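Local structure of MgGH51 (Meripilus giganteus, 6ZPV) at residues 58-63 with 91-96; 128-133 with 176-181. The protein hydrolyses alpha-L-arabinofuranosidic bonds, probably releasing arabinose from plant arabinose-containing polysaccharides or oligosaccharides. All blocks are in the same frame, centred on the assembly; numbering follows the deposited sequence.

Contact 1. Residues 58-63 with 91-96; sequences HPISNA and SGRVGF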
loop_
_atom_site.group_PDB
_atom_site.type_symbol
_atom_site.label_atom_id
_atom_site.label_comp_id
_atom_site.label_asym_id
_atom_site.label_seq_id
_atom_site.Cartn_x
_atom_site.Cartn_y
_atom_site.Cartn_z
ATOM N N HIS A 58 24.466 -0.179 -14.162
ATOM C CA HIS A 58 25.911 -0.007 -14.076
ATOM C C HIS A 58 26.601 -0.883 -15.093
ATOM O O HIS A 58 26.180 -2.026 -15.315
ATOM C CB HIS A 58 26.381 -0.420 -12.654
ATOM C CG HIS A 58 25.674 0.292 -11.562
ATOM N ND1 HIS A 58 25.997 1.576 -11.187
ATOM C CD2 HIS A 58 24.585 -0.092 -10.843
ATOM C CE1 HIS A 58 25.125 1.957 -10.238
ATOM N NE2 HIS A 58 24.264 0.950 -10.006
ATOM N N PRO A 59 27.736 -0.449 -15.672
ATOM C CA PRO A 59 28.453 -1.325 -16.601
ATOM C C PRO A 59 29.145 -2.462 -15.887
ATOM O O PRO A 59 29.543 -2.352 -14.739
ATOM C CB PRO A 59 29.472 -0.366 -17.224
ATOM C CG PRO A 59 29.692 0.688 -16.164
ATOM C CD PRO A 59 28.358 0.872 -15.484
ATOM N N ILE A 60 29.311 -3.535 -16.632
ATOM C CA ILE A 60 30.262 -4.617 -16.320
ATOM C C ILE A 60 31.436 -4.410 -17.271
ATOM O O ILE A 60 31.227 -4.307 -18.498
ATOM C CB ILE A 60 29.639 -6.016 -16.440
ATOM C CG1 ILE A 60 28.594 -6.237 -15.360
ATOM C CG2 ILE A 60 30.727 -7.075 -16.400
ATOM C CD1 ILE A 60 27.775 -7.490 -15.546
ATOM N N SER A 61 32.637 -4.425 -16.740
ATOM C CA SER A 61 33.854 -4.312 -17.543
ATOM C C SER A 61 33.794 -3.010 -18.323
ATOM O O SER A 61 33.376 -1.948 -17.767
ATOM C CB SER A 61 34.098 -5.568 -18.337
ATOM O OG SER A 61 35.343 -5.511 -19.012
ATOM N N ASN A 62 34.251 -3.009 -19.567
ATOM C CA ASN A 62 34.379 -1.792 -20.397
ATOM C C ASN A 62 33.109 -1.471 -21.183
ATOM O O ASN A 62 33.192 -0.732 -22.168
ATOM C CB ASN A 62 35.614 -1.872 -21.306
ATOM C CG ASN A 62 35.560 -2.981 -22.309
ATOM O OD1 ASN A 62 34.784 -3.939 -22.141
ATOM N ND2 ASN A 62 36.383 -2.898 -23.337
ATOM N N ALA A 63 31.957 -1.990 -20.804
ATOM C CA ALA A 63 30.695 -1.641 -21.488
ATOM C C ALA A 63 30.476 -0.137 -21.543
ATOM O O ALA A 63 30.729 0.567 -20.539
ATOM C CB ALA A 63 29.534 -2.288 -20.758
ATOM N N SER A 91 37.434 -8.648 -24.309
ATOM C CA SER A 91 37.358 -10.067 -23.953
ATOM C C SER A 91 36.667 -10.180 -22.592
ATOM O O SER A 91 36.651 -9.187 -21.804
ATOM C CB SER A 91 38.725 -10.746 -23.885
ATOM O OG SER A 91 39.418 -10.345 -22.745
ATOM N N GLY A 92 36.203 -11.378 -22.269
ATOM C CA GLY A 92 35.587 -11.649 -20.981
ATOM C C GLY A 92 34.171 -11.139 -20.914
ATOM O O GLY A 92 33.669 -10.524 -21.859
ATOM N N ARG A 93 33.501 -11.390 -19.795
ATOM C CA ARG A 93 32.085 -10.951 -19.720
ATOM C C ARG A 93 32.045 -9.434 -19.823
ATOM O O ARG A 93 32.801 -8.704 -19.163
ATOM C CB ARG A 93 31.475 -11.492 -18.422
ATOM C CG ARG A 93 32.005 -10.919 -17.117
ATOM C CD ARG A 93 31.600 -11.689 -15.872
ATOM N NE ARG A 93 30.166 -11.783 -15.658
ATOM C CZ ARG A 93 29.456 -11.178 -14.722
ATOM N NH1 ARG A 93 29.961 -10.302 -13.902
ATOM N NH2 ARG A 93 28.188 -11.509 -14.597
ATOM N N VAL A 94 31.103 -8.958 -20.593
ATOM C CA VAL A 94 30.872 -7.501 -20.811
ATOM C C VAL A 94 29.365 -7.313 -20.803
ATOM O O VAL A 94 28.658 -8.119 -21.433
ATOM C CB VAL A 94 31.581 -6.990 -22.096
ATOM C CG1 VAL A 94 31.292 -5.506 -22.308
ATOM C CG2 VAL A 94 33.103 -7.255 -22.091
ATOM N N GLY A 95 28.836 -6.283 -20.160
ATOM C CA GLY A 95 27.411 -6.136 -20.021
ATOM C C GLY A 95 27.086 -5.110 -19.001
ATOM O O GLY A 95 27.726 -4.055 -18.962
ATOM N N PHE A 96 26.054 -5.389 -18.188
ATOM C CA PHE A 96 25.576 -4.367 -17.244
ATOM C C PHE A 96 24.787 -5.074 -16.129
ATOM O O PHE A 96 24.317 -6.194 -16.291
ATOM C CB PHE A 96 24.754 -3.300 -17.970
ATOM C CG PHE A 96 23.745 -3.867 -18.920
ATOM C CD1 PHE A 96 22.455 -4.195 -18.518
ATOM C CD2 PHE A 96 24.062 -4.035 -20.280
ATOM C CE1 PHE A 96 21.561 -4.715 -19.417
ATOM C CE2 PHE A 96 23.161 -4.579 -21.162
ATOM C CZ PHE A 96 21.908 -4.912 -20.726
HETATM O O HOH W 1 35.211 -7.918 -20.047
HETATM O O HOH W 2 37.276 -6.110 -22.454
#

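Contact 2. Residues 128-133 with 176-181; sequences GALTVG and FFVTID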
loop_
_atom_site.group_PDB
_atom_site.type_symbol
_atom_site.label_atom_id
_atom_site.label_comp_id
_atom_site.label_asym_id
_atom_site.label_seq_id
_atom_site.Cartn_x
_atom_site.Cartn_y
_atom_site.Cartn_z
ATOM N N GLY A 128 26.486 -15.511 -30.725
ATOM C CA GLY A 128 26.944 -15.880 -29.364
ATOM C C GLY A 128 25.811 -15.905 -28.385
ATOM O O GLY A 128 24.660 -15.521 -28.734
ATOM N N ALA A 129 26.095 -16.369 -27.192
ATOM C CA ALA A 129 25.083 -16.453 -26.112
ATOM C C ALA A 129 24.899 -15.097 -25.447
ATOM O O ALA A 129 25.878 -14.406 -25.147
ATOM C CB ALA A 129 25.568 -17.448 -25.060
ATOM N N LEU A 130 23.638 -14.796 -25.130
ATOM C CA LEU A 130 23.238 -13.693 -24.239
ATOM C C LEU A 130 22.954 -14.376 -22.909
ATOM O O LEU A 130 22.068 -15.293 -22.854
ATOM C CB LEU A 130 22.030 -13.015 -24.860
ATOM C CG LEU A 130 21.316 -11.870 -24.150
ATOM C CD1 LEU A 130 20.845 -12.142 -22.744
ATOM C CD2 LEU A 130 21.891 -10.502 -24.311
ATOM N N THR A 131 23.660 -14.013 -21.853
ATOM C CA THR A 131 23.501 -14.576 -20.521
ATOM C C THR A 131 22.797 -13.544 -19.640
ATOM O O THR A 131 23.145 -12.377 -19.627
ATOM C CB THR A 131 24.850 -14.964 -19.925
ATOM O OG1 THR A 131 25.456 -15.935 -20.805
ATOM C CG2 THR A 131 24.724 -15.618 -18.562
ATOM N N VAL A 132 21.819 -14.001 -18.865
ATOM C CA VAL A 132 21.208 -13.193 -17.806
ATOM C C VAL A 132 21.420 -13.924 -16.474
ATOM O O VAL A 132 21.604 -15.167 -16.445
ATOM C CB VAL A 132 19.722 -12.913 -18.054
ATOM C CG1 VAL A 132 19.515 -12.305 -19.411
ATOM C CG2 VAL A 132 18.811 -14.118 -17.857
ATOM N N GLY A 133 21.371 -13.205 -15.384
ATOM C CA GLY A 133 21.569 -13.858 -14.090
ATOM C C GLY A 133 21.536 -12.940 -12.934
ATOM O O GLY A 133 21.130 -11.770 -13.005
ATOM N N PHE A 176 21.004 -8.033 -10.621
ATOM C CA PHE A 176 20.702 -8.685 -11.890
ATOM C C PHE A 176 21.777 -8.305 -12.907
ATOM O O PHE A 176 22.278 -7.169 -12.870
ATOM C CB PHE A 176 19.353 -8.196 -12.364
ATOM C CG PHE A 176 18.918 -8.669 -13.728
ATOM C CD1 PHE A 176 18.577 -10.010 -13.927
ATOM C CD2 PHE A 176 18.818 -7.803 -14.791
ATOM C CE1 PHE A 176 18.179 -10.488 -15.158
ATOM C CE2 PHE A 176 18.359 -8.278 -16.042
ATOM C CZ PHE A 176 18.071 -9.597 -16.228
ATOM N N PHE A 177 22.122 -9.209 -13.813
ATOM C CA PHE A 177 23.099 -8.897 -14.862
ATOM C C PHE A 177 22.631 -9.445 -16.205
ATOM O O PHE A 177 21.876 -10.445 -16.295
ATOM C CB PHE A 177 24.495 -9.446 -14.540
ATOM C CG PHE A 177 24.689 -10.934 -14.605
ATOM C CD1 PHE A 177 24.907 -11.574 -15.813
ATOM C CD2 PHE A 177 24.673 -11.693 -13.448
ATOM C CE1 PHE A 177 25.116 -12.952 -15.830
ATOM C CE2 PHE A 177 24.908 -13.052 -13.478
ATOM C CZ PHE A 177 25.145 -13.700 -14.708
ATOM N N VAL A 178 23.155 -8.801 -17.244
ATOM C CA VAL A 178 23.090 -9.230 -18.649
ATOM C C VAL A 178 24.501 -9.135 -19.193
ATOM O O VAL A 178 25.122 -8.062 -19.064
ATOM C CB VAL A 178 22.131 -8.357 -19.463
ATOM C CG1 VAL A 178 22.116 -8.768 -20.918
ATOM C CG2 VAL A 178 20.741 -8.369 -18.865
ATOM N N THR A 179 25.031 -10.195 -19.781
ATOM C CA THR A 179 26.369 -10.162 -20.408
ATOM C C THR A 179 26.344 -10.877 -21.752
ATOM O O THR A 179 25.589 -11.832 -21.983
ATOM C CB THR A 179 27.435 -10.767 -19.491
ATOM O OG1 THR A 179 27.179 -12.130 -19.199
ATOM C CG2 THR A 179 27.615 -9.996 -18.226
ATOM N N ILE A 180 27.338 -10.498 -22.558
ATOM C CA ILE A 180 27.788 -11.329 -23.705
ATOM C C ILE A 180 29.307 -11.516 -23.540
ATOM O O ILE A 180 29.981 -10.834 -22.748
ATOM C CB ILE A 180 27.422 -10.684 -25.058
ATOM C CG1 ILE A 180 28.099 -9.335 -25.288
ATOM C CG2 ILE A 180 25.937 -10.602 -25.243
ATOM C CD1 ILE A 180 27.870 -8.762 -26.671
ATOM N N ASP A 181 29.850 -12.412 -24.331
ATOM C CA ASP A 181 31.278 -12.638 -24.407
ATOM C C ASP A 181 31.896 -11.454 -25.139
ATOM O O ASP A 181 31.570 -11.160 -26.296
ATOM C CB ASP A 181 31.554 -13.971 -25.099
ATOM C CG ASP A 181 32.995 -14.345 -25.166
ATOM O OD1 ASP A 181 33.791 -13.559 -25.720
ATOM O OD2 ASP A 181 33.353 -15.473 -24.709
HETATM O O HOH W 3 28.305 -13.873 -26.326
#

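Contact 1. Residues 58-63 with 91-96
I60 and R93 make the main side-chain meeting here. I60 CD1 lies over one face of the R93 guanidinium, 3.9 Å from NH1. Two torsions bring the arginine there: CG sits between the backbone N and the carbonyl carbon (chi1 68°), and the chain then bends at chi3 (-60°). The same guanidinium has Q135 as a hydrogen-bond partner at NH1. The other I60 branch, CG2, rests 3.8 Å from R93 O. The backbones are joined by I60 N to G95 O, 2.9 Å and nearly straight at 171°. A63 CB also presses on that oxygen, at 3.1 Å. Beside the non-hydrogen-bonded pair P59 and F96, F96 CA-H makes a weak, bent contact with H58 O. The F96 ring turns off to the opposite side of the sheet from I60 and meets F84 and F192 edge to face. In the conformer described, V94 packs against the turn, its CG1 4.0 Å from A63 CB. Beyond the strand pairing, one water takes over. It accepts from S61 OG at 2.6 Å and donates to S91 O and R93 O. This is an edge strand paired antiparallel with its inner neighbour and running into a type II' turn, I60 to A63, at the margin of a beta-sandwich.

Contact 2. Residues 128-133 with 176-181
G133 O accepts a hydrogen bond from F177 N at 2.9 Å, with the donor above the carbonyl plane. F176 CA-H makes a weaker contact with the same oxygen, and F176 CD1 also lies close to it, at 3.2 Å, with the oxygen oblique to the ring. In return G133 N bonds to F177 O at 3.0 Å, distinctly bent at 143°. The next hydrogen-bonded pair, T131 with T179, is straighter. T131 N reaches T179 O at 172°, and T179 N binds T131 O. V178 CA-H adds to the hold on T131 O. A chi1 of 71° turns the F177 ring back across the neighbouring strand. G133 CA lies over its face, 3.7 Å from the ring centroid, as a CH-pi contact. T131 CG2 touches the ring edge at CE1, 3.8 Å away. The side of the sheet carrying L130, V132 and V178 is apolar. In the conformer described, L130 CD2 meets V178 CG1 at 3.8 Å, while V132 and V178 lie side by side. F176 CE1 packs on V132 CB. At the far end one water accepts from D181 N and donates to A129 O, 2.8 Å away. The glycine backbone of G133, with no side chain, lets the ring of F177 lie against it. The paired N-H and C=O groups are thus satisfied in a largely buried setting, and apolar contacts fill the side facing the sandwich interior.

In the fold
Both contacts belong to one five-stranded antiparallel sheet, and their centres lie 10 Å apart. Contact 1 is complete in the chain before the first strand of contact 2 begins. The order across the sheet is 57-60, 93-98, 174-181, 127-136, 141-150. Contact 1 therefore joins an edge strand to its neighbour, and contact 2 joins the two strands that follow. Probable backbone bonds from I180 N to V94 O and from F96 N to V178 O link them. R93 of contact 1 also makes a cation-pi contact with F177 of contact 2. A second five-stranded sheet packs against this one. The pair forms a beta-sandwich, far from the chain centre and distinct from the parallel eight-stranded barrel.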